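Local coordinates for uncharacterized protein (Mycobacterium tuberculosis CAS/NITR204, PDB 5VYQ) that probably transfers a formyl group from a tetrahydrofolate cofactor to the 4-amino group of dTDP-4-amino-4,6-dideoxyglucose, at residues Cys63-Ala66 / Glu71-Glu74; Gln86-Ala91 / His130-Gln135; Phe117-Gly122 / Cys147-Trp152; Lys197-Leu202 / Arg221-Asp226. All blocks are in the same frame, centred on the assembly; numbering follows the deposited sequence.

Interaction 1 (Cys63-Ala66 / Glu71-Glu74); sequences CDVA and EIVE. With NA (sodium ion), chain G.
The apolar part of this contact is the work of one methyl group: CD1 of Ile72 reaches back to the first turn of its own helix and the loop residue just before it. Cys63 SG approaches that methyl at 4.0 Å, and on the Val65 side the CG2 methyl lies 4.2 Å from Ile72 CD1. Ile72 CG1 stands anti to its own carbonyl carbon (chi1 -64°) and the chain then runs on extended, which carries CD1 into the notch between sulfur and valine. Cys63 answers with SG anti to the backbone N (chi1 178°). Val65 and Ile72 are seven residues, two helical turns, apart and so lie on the same flank of helix 65-75. This is the helix of a beta-alpha-beta crossover between parallel strands 47-50 and 78-82 of the Rossmann-like sheet, and the flank rests on strand 24-28 through Leu25 and Leu27.

The hydrogen bonds gather at the N-terminal end of the helix. Asp64 is the N-cap, and its OD1 takes hydrogen bonds from the backbone N of Glu67 and from Gln86 NE2; the amide of Gln86 also receives Val65 N at its OE1.

Metal binding belongs to the other end. The carbonyl of Val73 gives its O to a sodium ion at 2.4 Å, Tyr76 O is another ligand, and three waters complete the five ligands. Carbonyls at a helix C-terminus would suit a cation electrostatically.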
# COMPACT_ATOMS: atom_id res chain seq x y z
N CYS A 63 -34.39 -16.05 -4.68
CA CYS A 63 -34.88 -17.10 -5.54
C CYS A 63 -33.82 -18.14 -5.76
O CYS A 63 -32.71 -17.83 -6.21
CB CYS A 63 -35.31 -16.49 -6.87
SG CYS A 63 -35.91 -17.70 -8.08
N ASP A 64 -34.15 -19.38 -5.39
CA ASP A 64 -33.25 -20.50 -5.60
C ASP A 64 -33.58 -21.03 -6.98
O ASP A 64 -34.53 -21.80 -7.20
CB ASP A 64 -33.41 -21.58 -4.52
CG ASP A 64 -32.41 -22.70 -4.69
OD1 ASP A 64 -32.07 -23.06 -5.85
OD2 ASP A 64 -32.00 -23.22 -3.64
N VAL A 65 -32.70 -20.69 -7.91
CA VAL A 65 -32.86 -20.99 -9.30
C VAL A 65 -32.94 -22.48 -9.59
O VAL A 65 -33.73 -22.89 -10.43
CB VAL A 65 -31.73 -20.23 -10.03
CG1 VAL A 65 -31.38 -20.83 -11.36
CG2 VAL A 65 -32.10 -18.76 -10.13
N ALA A 66 -32.14 -23.28 -8.91
CA ALA A 66 -32.16 -24.71 -9.10
C ALA A 66 -33.50 -25.32 -8.66
O ALA A 66 -34.01 -26.20 -9.31
CB ALA A 66 -31.00 -25.35 -8.36
N GLU A 71 -40.85 -23.25 -12.72
CA GLU A 71 -41.67 -22.05 -12.63
C GLU A 71 -41.05 -20.87 -13.38
O GLU A 71 -41.74 -20.13 -14.06
CB GLU A 71 -41.90 -21.65 -11.17
CG GLU A 71 -42.88 -22.59 -10.47
CD GLU A 71 -42.24 -23.89 -10.02
OE1 GLU A 71 -42.88 -24.95 -10.19
OE2 GLU A 71 -41.09 -23.89 -9.54
N ILE A 72 -39.75 -20.73 -13.26
CA ILE A 72 -39.06 -19.68 -14.04
C ILE A 72 -39.29 -19.82 -15.55
O ILE A 72 -39.66 -18.86 -16.23
CB ILE A 72 -37.57 -19.60 -13.68
CG1 ILE A 72 -37.35 -19.18 -12.23
CG2 ILE A 72 -36.84 -18.66 -14.60
CD1 ILE A 72 -35.98 -19.50 -11.68
N VAL A 73 -39.09 -21.03 -16.08
CA VAL A 73 -39.26 -21.28 -17.48
C VAL A 73 -40.72 -21.01 -17.90
O VAL A 73 -40.98 -20.39 -18.91
CB VAL A 73 -38.80 -22.71 -17.85
CG1 VAL A 73 -39.26 -23.17 -19.25
CG2 VAL A 73 -37.30 -22.84 -17.76
N GLU A 74 -41.67 -21.42 -17.07
CA GLU A 74 -43.07 -21.19 -17.39
C GLU A 74 -43.45 -19.69 -17.44
O GLU A 74 -44.10 -19.24 -18.38
CB GLU A 74 -43.97 -21.89 -16.38
CG GLU A 74 -45.47 -21.65 -16.50
CD GLU A 74 -46.21 -22.26 -15.32
OE1 GLU A 74 -46.70 -21.51 -14.46
OE2 GLU A 74 -46.29 -23.51 -15.25
NA NA G . -40.92 -19.00 -20.81
O HOH W 1 -42.68 -20.14 -21.47
O HOH W 2 -41.81 -17.60 -22.51
O HOH W 3 -39.54 -20.11 -22.20

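Interaction 2 (Gln86-Ala91 / His130-Gln135); sequences QRFPAA and HEIDDQ. With FON (N-{[4-({[(6R)-2-amino-5-formyl-4-oxo-1,4,5,6,7,8-hexahydropteridin-6-yl]methyl}amino)phenyl]carbonyl}-L-glutamic acid), chain C.
The backbone through Arg87 and Phe88 runs extended toward the N-cap Pro89 of helix 90-95 and faces the loop from Ile132 to Gln135, which has just left strand 125-131; the pterin of folinic acid bridges the two. Phe88 and Ile132 make the apolar link, their side chains crossing at about a right angle with Ile132 CD1 3.8 Å from Phe88 CE1. The other branch of Ile132, CG2, turns to the ligand and lies 3.5 Å from its N3.

Arg87 supplies the direct polar link. In the conformer described here, one of two in the crystal, CG is anti to the backbone N (chi1 -162°) and the chain stays extended as far as NE, which brings NH1 to Asp134 O at 2.8 Å. The bond is nearly straight (164° at the hydrogen) and lies in the plane of the guanidinium as well as in the carbonyl plane.

In this Rossmann-like domain, 86-91 follows strand 78-82, and its backbone with that of 130-135 reads the edge of the pterin. The ligand amino group NA2 donates to Phe88 O at 3.2 Å, almost linearly (175°), and to Asp133 O at 3.0 Å; ligand N8 makes a weak bond to Gln86 O. Asp133 also shapes its own loop: OD1 accepts from Gln135 N at 2.9 Å, an Asx turn, while OD2 is held by ND1 of His138. The ligand is also hydrogen-bonded to the backbone N of Asp137 and of Lys196.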
# COMPACT_ATOMS: atom_id res chain seq x y z
N GLN A 86 -25.27 -17.97 -8.48
CA GLN A 86 -25.80 -19.33 -8.60
C GLN A 86 -25.75 -19.79 -10.07
O GLN A 86 -26.30 -19.10 -10.93
CB GLN A 86 -27.24 -19.35 -8.11
CG GLN A 86 -27.80 -20.76 -8.14
CD GLN A 86 -29.09 -20.91 -7.35
OE1 GLN A 86 -29.88 -19.96 -7.23
NE2 GLN A 86 -29.36 -22.14 -6.89
N ARG A 87 -25.12 -20.92 -10.37
CA ARG A 87 -25.09 -21.43 -11.73
C ARG A 87 -26.51 -21.79 -12.18
O ARG A 87 -27.32 -22.28 -11.40
CB ARG A 87 -24.16 -22.65 -11.84
CG ARG A 87 -23.73 -22.96 -13.26
CD ARG A 87 -22.49 -23.83 -13.29
NE ARG A 87 -22.07 -24.14 -14.64
CZ ARG A 87 -20.84 -24.52 -14.91
NH1 ARG A 87 -20.46 -24.81 -16.15
NH2 ARG A 87 -19.96 -24.58 -13.92
N PHE A 88 -26.81 -21.51 -13.44
CA PHE A 88 -28.11 -21.80 -14.05
C PHE A 88 -27.98 -23.24 -14.57
O PHE A 88 -27.09 -23.52 -15.39
CB PHE A 88 -28.39 -20.86 -15.21
CG PHE A 88 -28.75 -19.43 -14.83
CD1 PHE A 88 -29.23 -18.59 -15.81
CD2 PHE A 88 -28.70 -18.93 -13.51
CE1 PHE A 88 -29.59 -17.27 -15.56
CE2 PHE A 88 -29.05 -17.62 -13.26
CZ PHE A 88 -29.51 -16.78 -14.26
N PRO A 89 -28.86 -24.12 -14.14
CA PRO A 89 -28.79 -25.47 -14.70
C PRO A 89 -29.26 -25.59 -16.13
O PRO A 89 -29.93 -24.69 -16.67
CB PRO A 89 -29.73 -26.26 -13.80
CG PRO A 89 -30.72 -25.25 -13.35
CD PRO A 89 -29.96 -23.97 -13.17
N ALA A 90 -28.93 -26.75 -16.72
CA ALA A 90 -29.30 -27.01 -18.10
C ALA A 90 -30.79 -26.75 -18.35
O ALA A 90 -31.14 -26.12 -19.34
CB ALA A 90 -28.92 -28.44 -18.49
N ALA A 91 -31.67 -27.21 -17.47
CA ALA A 91 -33.10 -27.08 -17.76
C ALA A 91 -33.55 -25.61 -17.86
O ALA A 91 -34.50 -25.28 -18.58
CB ALA A 91 -33.96 -27.81 -16.74
N HIS A 130 -23.84 -11.54 -23.09
CA HIS A 130 -23.87 -12.77 -23.87
C HIS A 130 -24.98 -13.70 -23.45
O HIS A 130 -25.39 -13.71 -22.28
CB HIS A 130 -22.52 -13.49 -23.82
CG HIS A 130 -22.20 -14.07 -22.48
ND1 HIS A 130 -22.52 -15.36 -22.14
CD2 HIS A 130 -21.55 -13.56 -21.41
CE1 HIS A 130 -22.12 -15.61 -20.89
NE2 HIS A 130 -21.49 -14.54 -20.46
N GLU A 131 -25.45 -14.48 -24.42
CA GLU A 131 -26.37 -15.58 -24.08
C GLU A 131 -25.64 -16.64 -23.30
O GLU A 131 -24.46 -16.88 -23.49
CB GLU A 131 -27.08 -16.19 -25.28
CG GLU A 131 -28.10 -15.23 -25.89
CD GLU A 131 -28.90 -15.81 -27.06
OE1 GLU A 131 -28.68 -16.98 -27.40
OE2 GLU A 131 -29.74 -15.06 -27.62
N ILE A 132 -26.35 -17.24 -22.35
CA ILE A 132 -25.78 -18.23 -21.45
C ILE A 132 -25.92 -19.61 -22.05
O ILE A 132 -27.00 -19.97 -22.58
CB ILE A 132 -26.45 -18.17 -20.06
CG1 ILE A 132 -26.31 -16.74 -19.52
CG2 ILE A 132 -25.81 -19.18 -19.16
CD1 ILE A 132 -26.91 -16.50 -18.15
N ASP A 133 -24.86 -20.40 -21.93
CA ASP A 133 -24.86 -21.84 -22.25
C ASP A 133 -24.32 -22.63 -21.06
O ASP A 133 -24.23 -22.13 -19.93
CB ASP A 133 -24.13 -22.12 -23.55
CG ASP A 133 -22.62 -21.90 -23.48
OD1 ASP A 133 -22.02 -21.81 -22.39
OD2 ASP A 133 -22.03 -21.80 -24.60
N ASP A 134 -24.04 -23.90 -21.26
CA ASP A 134 -23.61 -24.76 -20.18
C ASP A 134 -22.24 -24.42 -19.59
O ASP A 134 -21.94 -24.87 -18.49
CB ASP A 134 -23.64 -26.22 -20.65
CG ASP A 134 -22.70 -26.48 -21.81
OD1 ASP A 134 -22.98 -26.06 -22.94
OD2 ASP A 134 -21.66 -27.11 -21.55
N GLN A 135 -21.42 -23.65 -20.29
CA GLN A 135 -20.12 -23.28 -19.74
C GLN A 135 -20.20 -21.91 -19.10
O GLN A 135 -21.16 -21.17 -19.26
CB GLN A 135 -19.02 -23.34 -20.80
CG GLN A 135 -18.82 -24.75 -21.27
CD GLN A 135 -17.83 -24.84 -22.41
OE1 GLN A 135 -16.63 -24.69 -22.19
NE2 GLN A 135 -18.33 -25.07 -23.62
N1 FON C . -24.82 -20.23 -15.37
C2 FON C . -24.24 -20.75 -16.45
NA2 FON C . -24.72 -21.93 -16.93
N3 FON C . -23.21 -20.11 -17.02
C4 FON C . -22.70 -18.95 -16.56
O4 FON C . -21.75 -18.37 -17.15
C4A FON C . -23.34 -18.33 -15.39
N5 FON C . -22.92 -17.15 -14.75
C6 FON C . -23.27 -17.08 -13.32
C7 FON C . -24.78 -17.26 -13.20
N8 FON C . -25.13 -18.54 -13.77
C8A FON C . -24.47 -19.05 -14.82
C9 FON C . -22.47 -18.07 -12.45
N10 FON C . -21.06 -17.70 -12.47
C11 FON C . -18.07 -19.78 -10.46
C12 FON C . -17.76 -18.70 -11.28
C13 FON C . -18.78 -18.02 -11.94
C14 FON C . -20.11 -18.39 -11.78
C15 FON C . -20.43 -19.47 -10.96
C16 FON C . -19.41 -20.16 -10.31
C FON C . -16.93 -20.51 -9.74
O FON C . -15.76 -20.07 -9.70
N FON C . -17.23 -21.65 -9.11
CA FON C . -16.28 -22.42 -8.31
CB FON C . -16.79 -22.66 -6.88
CG FON C . -17.05 -21.31 -6.19
CD FON C . -17.14 -21.31 -4.68
OE1 FON C . -16.58 -22.23 -4.04
OE2 FON C . -17.73 -20.36 -4.12
CT FON C . -15.98 -23.71 -9.01
O1 FON C . -14.94 -24.29 -8.64
O2 FON C . -16.76 -24.12 -9.91
CP1 FON C . -22.27 -16.25 -15.35
O3 FON C . -21.89 -15.23 -14.78

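Interaction 3 (Phe117-Gly122 / Cys147-Trp152); sequences FSIIDG and CAIESW. With EDO (1,2-ethanediol), chain E.
Ile119 and Ile149 lean against each other where helix 114-121 meets the loop that leaves edge strand 141-147 of the mixed Rossmann-like sheet and leads to helix 155-179. The two isoleucine side chains cross obliquely. Ile149 points at the helix, and its two arms divide the work: the CG2 methyl lies 4.1 Å from Ile119 CG1, while the longer arm, with CG1 anti to the carbonyl carbon (chi1 -61°) and then fully extended, carries CD1 to Ser118 CB, also at 4.1 Å. Ile149 thus bridges two consecutive helix residues. Elsewhere Ile119 packs on Arg221 and Ala222 of helix 213-222, so the loop and that helix both rest on it.

Ser118 shows Ile149 its carbon, not its oxygen. Its OG is directed beside the backbone N (chi1 -76°) and is engaged by Asn109 ND2 and Lys124 O. One turn on, the helix stops: Gly122 N still bonds to Ser118 O at 2.9 Å, but Gly122 itself has positive phi (81°) and leaves the helical path.

Past Ile149 the loop folds on itself, with Glu150 CB lying 3.5 Å above the centre of the Trp152 ring. This end faces the dimer partner: Trp152 makes a cation-pi contact with Arg239 of the second subunit, and Ser151 OG bonds to Asp235 of that subunit. An ethanediol, probably from the crystallisation liquor, is hydrogen-bonded to Asn218 OD1 and donates from its O1 to Ser151 O at 2.7 Å.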
# COMPACT_ATOMS: atom_id res chain seq x y z
N PHE A 117 -6.88 -11.07 -12.96
CA PHE A 117 -6.09 -11.92 -13.81
C PHE A 117 -5.56 -11.12 -15.00
O PHE A 117 -4.39 -11.32 -15.44
CB PHE A 117 -6.90 -13.17 -14.19
CG PHE A 117 -7.17 -14.07 -13.05
CD1 PHE A 117 -6.22 -15.02 -12.67
CD2 PHE A 117 -8.34 -13.96 -12.30
CE1 PHE A 117 -6.43 -15.89 -11.63
CE2 PHE A 117 -8.54 -14.82 -11.24
CZ PHE A 117 -7.59 -15.76 -10.89
N SER A 118 -6.35 -10.18 -15.52
CA SER A 118 -5.86 -9.39 -16.64
C SER A 118 -4.76 -8.38 -16.29
O SER A 118 -3.88 -8.08 -17.11
CB SER A 118 -7.00 -8.65 -17.32
OG SER A 118 -7.75 -9.56 -18.11
N ILE A 119 -4.81 -7.86 -15.08
CA ILE A 119 -3.71 -7.00 -14.65
C ILE A 119 -2.39 -7.77 -14.73
O ILE A 119 -1.36 -7.20 -15.06
CB ILE A 119 -3.96 -6.46 -13.23
CG1 ILE A 119 -5.04 -5.37 -13.34
CG2 ILE A 119 -2.72 -5.85 -12.58
CD1 ILE A 119 -5.71 -4.97 -12.07
N ILE A 120 -2.43 -9.01 -14.34
CA ILE A 120 -1.23 -9.85 -14.33
C ILE A 120 -0.85 -10.32 -15.72
O ILE A 120 0.33 -10.31 -16.06
CB ILE A 120 -1.39 -11.04 -13.39
CG1 ILE A 120 -1.39 -10.54 -11.94
CG2 ILE A 120 -0.36 -12.16 -13.67
CD1 ILE A 120 -1.98 -11.55 -11.00
N ASP A 121 -1.82 -10.79 -16.50
CA ASP A 121 -1.46 -11.40 -17.77
C ASP A 121 -1.51 -10.51 -19.00
O ASP A 121 -1.10 -10.95 -20.06
CB ASP A 121 -2.19 -12.72 -17.99
CG ASP A 121 -3.66 -12.60 -18.36
OD1 ASP A 121 -4.12 -11.47 -18.55
OD2 ASP A 121 -4.31 -13.69 -18.40
N GLY A 122 -2.04 -9.30 -18.92
CA GLY A 122 -2.08 -8.35 -20.05
C GLY A 122 -3.20 -8.59 -21.03
O GLY A 122 -3.30 -7.89 -22.06
N CYS A 147 -12.17 -2.11 -21.32
CA CYS A 147 -11.74 -1.12 -20.31
C CYS A 147 -10.22 -1.12 -20.33
O CYS A 147 -9.59 -2.15 -20.11
CB CYS A 147 -12.18 -1.61 -18.95
SG CYS A 147 -11.83 -0.50 -17.58
N ALA A 148 -9.63 0.04 -20.53
CA ALA A 148 -8.17 0.07 -20.53
C ALA A 148 -7.65 -0.07 -19.08
O ALA A 148 -8.35 0.26 -18.10
CB ALA A 148 -7.69 1.36 -21.19
N ILE A 149 -6.46 -0.64 -18.95
CA ILE A 149 -5.82 -0.82 -17.63
C ILE A 149 -4.56 0.04 -17.69
O ILE A 149 -3.68 -0.23 -18.50
CB ILE A 149 -5.41 -2.28 -17.41
CG1 ILE A 149 -6.66 -3.17 -17.43
CG2 ILE A 149 -4.61 -2.43 -16.12
CD1 ILE A 149 -6.32 -4.64 -17.26
N GLU A 150 -4.45 1.01 -16.80
CA GLU A 150 -3.30 1.90 -16.73
C GLU A 150 -2.24 1.30 -15.78
O GLU A 150 -2.51 0.37 -15.00
CB GLU A 150 -3.74 3.25 -16.19
CG GLU A 150 -4.90 3.95 -16.93
CD GLU A 150 -4.63 4.19 -18.39
OE1 GLU A 150 -3.46 4.24 -18.81
OE2 GLU A 150 -5.62 4.32 -19.15
N SER A 151 -1.04 1.85 -15.81
CA SER A 151 0.06 1.35 -14.99
C SER A 151 -0.16 1.57 -13.52
O SER A 151 0.43 0.84 -12.71
CB SER A 151 1.36 2.04 -15.40
OG SER A 151 1.32 3.44 -15.11
N TRP A 152 -0.98 2.55 -13.17
CA TRP A 152 -1.31 2.83 -11.80
C TRP A 152 -2.60 2.15 -11.30
O TRP A 152 -3.01 2.35 -10.17
CB TRP A 152 -1.40 4.33 -11.54
CG TRP A 152 -2.38 5.02 -12.40
CD1 TRP A 152 -3.70 5.28 -12.13
CD2 TRP A 152 -2.12 5.57 -13.71
NE1 TRP A 152 -4.27 5.95 -13.20
CE2 TRP A 152 -3.33 6.12 -14.18
CE3 TRP A 152 -0.99 5.62 -14.53
CZ2 TRP A 152 -3.43 6.74 -15.43
CZ3 TRP A 152 -1.08 6.26 -15.76
CH2 TRP A 152 -2.31 6.80 -16.20
C1 EDO E . 3.08 -1.43 -12.58
O1 EDO E . 2.33 -0.82 -13.63
C2 EDO E . 4.36 -1.94 -13.22
O2 EDO E . 4.12 -2.96 -14.18

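Interaction 4 (Lys197-Leu202 / Arg221-Asp226). With 0FX (dTDP-4-amino-4,6-dideoxyglucose), chain D; EP1 (3-[4-(2-hydroxyethyl)piperazin-1-yl]propane-1-sulfonic acid), chain J.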
# COMPACT_ATOMS: atom_id res chain seq x y z
N LYS A 197 -10.88 -20.96 -6.96
CA LYS A 197 -9.62 -21.49 -6.46
C LYS A 197 -8.34 -20.91 -7.05
O LYS A 197 -7.28 -20.86 -6.41
CB LYS A 197 -9.55 -23.02 -6.64
CG LYS A 197 -9.60 -23.50 -8.09
CD LYS A 197 -8.77 -24.76 -8.34
CE LYS A 197 -7.31 -24.40 -8.62
NZ LYS A 197 -6.32 -25.40 -8.13
N ASP A 198 -8.39 -20.54 -8.33
CA ASP A 198 -7.27 -19.89 -8.98
C ASP A 198 -6.96 -18.54 -8.34
O ASP A 198 -5.79 -18.17 -8.21
CB ASP A 198 -7.52 -19.74 -10.48
CG ASP A 198 -7.72 -21.06 -11.18
OD1 ASP A 198 -6.75 -21.87 -11.16
OD2 ASP A 198 -8.83 -21.27 -11.71
N PHE A 199 -8.00 -17.80 -7.91
CA PHE A 199 -7.81 -16.56 -7.17
C PHE A 199 -7.26 -16.85 -5.77
O PHE A 199 -6.30 -16.23 -5.32
CB PHE A 199 -9.14 -15.80 -7.06
CG PHE A 199 -9.03 -14.55 -6.26
CD1 PHE A 199 -8.41 -13.44 -6.80
CD2 PHE A 199 -9.50 -14.50 -4.97
CE1 PHE A 199 -8.28 -12.28 -6.06
CE2 PHE A 199 -9.38 -13.34 -4.25
CZ PHE A 199 -8.77 -12.24 -4.78
N GLU A 200 -7.85 -17.82 -5.08
CA GLU A 200 -7.33 -18.17 -3.73
C GLU A 200 -5.87 -18.55 -3.80
O GLU A 200 -5.01 -18.12 -3.00
CB GLU A 200 -8.17 -19.30 -3.07
CG GLU A 200 -9.61 -18.85 -2.81
CD GLU A 200 -9.65 -17.62 -1.93
OE1 GLU A 200 -9.03 -17.72 -0.86
OE2 GLU A 200 -10.27 -16.59 -2.29
N GLN A 201 -5.48 -19.30 -4.80
CA GLN A 201 -4.08 -19.60 -4.90
C GLN A 201 -3.15 -18.42 -5.19
O GLN A 201 -2.09 -18.30 -4.61
CB GLN A 201 -3.89 -20.64 -5.97
CG GLN A 201 -2.47 -21.13 -6.07
CD GLN A 201 -2.34 -22.36 -6.93
OE1 GLN A 201 -3.11 -23.31 -6.81
NE2 GLN A 201 -1.34 -22.34 -7.81
N LEU A 202 -3.56 -17.53 -6.08
CA LEU A 202 -2.81 -16.32 -6.39
C LEU A 202 -2.55 -15.39 -5.20
O LEU A 202 -1.54 -14.65 -5.13
CB LEU A 202 -3.60 -15.59 -7.47
CG LEU A 202 -2.96 -14.49 -8.30
CD1 LEU A 202 -1.75 -14.94 -9.11
CD2 LEU A 202 -4.03 -14.01 -9.28
N ARG A 221 -0.79 -5.06 -7.27
CA ARG A 221 -1.90 -4.17 -7.61
C ARG A 221 -3.12 -5.00 -8.06
O ARG A 221 -4.27 -4.59 -7.90
CB ARG A 221 -1.43 -3.15 -8.67
CG ARG A 221 -1.26 -3.63 -10.09
CD ARG A 221 -0.41 -2.65 -10.88
NE ARG A 221 -0.17 -3.01 -12.28
CZ ARG A 221 -0.80 -2.53 -13.34
NH1 ARG A 221 -1.81 -1.69 -13.23
NH2 ARG A 221 -0.37 -2.87 -14.53
N ALA A 222 -2.87 -6.13 -8.72
CA ALA A 222 -3.96 -7.03 -9.07
C ALA A 222 -4.75 -7.49 -7.84
O ALA A 222 -5.97 -7.73 -7.95
CB ALA A 222 -3.45 -8.22 -9.86
N LEU A 223 -4.06 -7.63 -6.70
CA LEU A 223 -4.66 -8.09 -5.47
C LEU A 223 -5.08 -6.98 -4.54
O LEU A 223 -5.53 -7.23 -3.44
CB LEU A 223 -3.70 -9.05 -4.74
CG LEU A 223 -3.38 -10.31 -5.54
CD1 LEU A 223 -2.20 -11.13 -5.00
CD2 LEU A 223 -4.63 -11.18 -5.59
N THR A 224 -4.98 -5.75 -5.04
CA THR A 224 -5.38 -4.60 -4.31
C THR A 224 -6.75 -4.16 -4.75
O THR A 224 -7.00 -3.81 -5.90
CB THR A 224 -4.34 -3.48 -4.44
OG1 THR A 224 -3.11 -3.88 -3.81
CG2 THR A 224 -4.85 -2.27 -3.66
N HIS A 225 -7.67 -4.12 -3.79
CA HIS A 225 -9.07 -3.81 -4.10
C HIS A 225 -9.74 -3.22 -2.88
O HIS A 225 -10.17 -3.95 -1.99
CB HIS A 225 -9.83 -5.07 -4.54
CG HIS A 225 -11.13 -4.77 -5.20
ND1 HIS A 225 -11.39 -5.06 -6.53
CD2 HIS A 225 -12.25 -4.17 -4.72
CE1 HIS A 225 -12.62 -4.69 -6.81
NE2 HIS A 225 -13.18 -4.17 -5.73
N ASP A 226 -9.75 -1.90 -2.83
CA ASP A 226 -10.20 -1.19 -1.64
C ASP A 226 -9.51 -1.79 -0.40
O ASP A 226 -8.28 -1.96 -0.41
CB ASP A 226 -11.73 -1.24 -1.59
CG ASP A 226 -12.36 -0.53 -2.74
OD1 ASP A 226 -11.83 0.54 -3.10
OD2 ASP A 226 -13.37 -1.07 -3.26
O4P 0FX D . -18.22 -8.66 -9.73
P2 0FX D . -18.83 -9.89 -9.14
O3P 0FX D . -20.30 -9.81 -8.79
O1G 0FX D . -18.40 -11.02 -10.20
C1G 0FX D . -18.26 -12.39 -9.85
C2G 0FX D . -17.36 -13.02 -10.92
O2G 0FX D . -16.14 -12.27 -10.91
C3G 0FX D . -18.01 -12.88 -12.30
O3G 0FX D . -17.12 -13.29 -13.36
C4G 0FX D . -19.37 -13.58 -12.28
N4A 0FX D . -19.98 -13.35 -13.61
C5G 0FX D . -20.21 -12.99 -11.15
C6G 0FX D . -21.42 -13.90 -10.93
O5G 0FX D . -19.56 -13.00 -9.86
OPP 0FX D . -18.01 -10.39 -7.84
P 0FX D . -17.95 -9.78 -6.35
O1P 0FX D . -17.88 -10.94 -5.44
O2P 0FX D . -19.01 -8.71 -6.21
O5 0FX D . -16.55 -9.01 -6.29
C5 0FX D . -16.33 -7.80 -6.98
C4 0FX D . -14.85 -7.50 -7.01
O4 0FX D . -14.41 -7.30 -5.67
C3 0FX D . -13.93 -8.62 -7.51
O3 0FX D . -13.81 -8.57 -8.94
C2 0FX D . -12.58 -8.36 -6.86
C1 0FX D . -13.06 -7.78 -5.55
N11 0FX D . -13.04 -8.78 -4.47
C61 0FX D . -14.14 -9.40 -3.97
C51 0FX D . -14.04 -10.30 -2.93
C5A 0FX D . -15.28 -11.00 -2.44
C21 0FX D . -11.84 -8.99 -3.79
O21 0FX D . -10.78 -8.35 -4.23
N31 0FX D . -11.71 -9.86 -2.79
C41 0FX D . -12.82 -10.48 -2.32
O41 0FX D . -12.66 -11.33 -1.29
O2S EP1 J . -10.47 -7.69 5.33
S EP1 J . -11.48 -8.44 4.64
O3S EP1 J . -10.96 -8.82 3.34
O1S EP1 J . -11.82 -9.82 5.45
C11 EP1 J . -12.96 -7.64 4.61
C10 EP1 J . -12.94 -6.28 3.93
C9 EP1 J . -14.34 -5.70 3.78
N1 EP1 J . -14.31 -4.53 2.88
C2 EP1 J . -14.36 -4.95 1.47
C3 EP1 J . -14.40 -3.75 0.52
N4 EP1 J . -15.62 -2.95 0.77
C5 EP1 J . -15.59 -2.47 2.16
C6 EP1 J . -15.43 -3.61 3.18
C7 EP1 J . -15.68 -1.81 -0.17
C8 EP1 J . -16.17 -2.26 -1.55
O8 EP1 J . -15.15 -2.69 -2.47
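Leu223 reaches across to helix 196-203 and touches two of its residues, Phe199 and Leu202. From CB the chain turns so that CG lies anti to the carbonyl carbon (chi1 -62°), and the fork at CG does the touching. CD1 lies 3.6 Å from the backbone O of Leu202, an oxygen that also accepts from Arg219 NE. CD2 meets Phe199 CE1 at 3.8 Å, the two side chains sliding past each other in opposite directions. Phe199 has CG anti to its backbone N (chi1 178°), and its ring makes an edge-to-face stack with Phe113.

Leu223 is the first residue to leave helix 213-222, so the contact ties that helix's C-terminal end to helix 196-203 within the family's C-terminal dimerization region. The chain beyond it turns into the nucleotide-sugar pocket. There the His225 ring lies flat beneath the deoxyribose, C1 of dTDP-4-amino-4,6-dideoxyglucose standing 3.3 Å above the ring centre, and ND1 is hydrogen-bonded to Ser155 OG. Phe199 approaches N31 of the thymine obliquely. Next along, Asp226 OD2 accepts a hydrogen bond at 2.5 Å from O8 of the piperazine sulfonate, whose O8 also lies at the His225 ring edge.

In the fold
The four contacts form two pairs, with the folinic acid and nucleotide-sugar between them. Interactions 1 and 2 have centres about 13 Å apart and meet through Gln86, the residue they share; the start of helix 65-75 is thus directly behind the pterin-binding backbone. Interactions 3 and 4, also about 13 Å between centres, touch where Arg221 NH1 lies 2.8 Å from Glu150 O, joining the Rossmann-like domain to the C-terminal region. Interaction 2 grips the pterin end of folinic acid and interaction 4 holds part of the nucleotide pocket, their centres about 25 Å apart, whereas interactions 1 and 3 are about 37 Å apart, centre to centre.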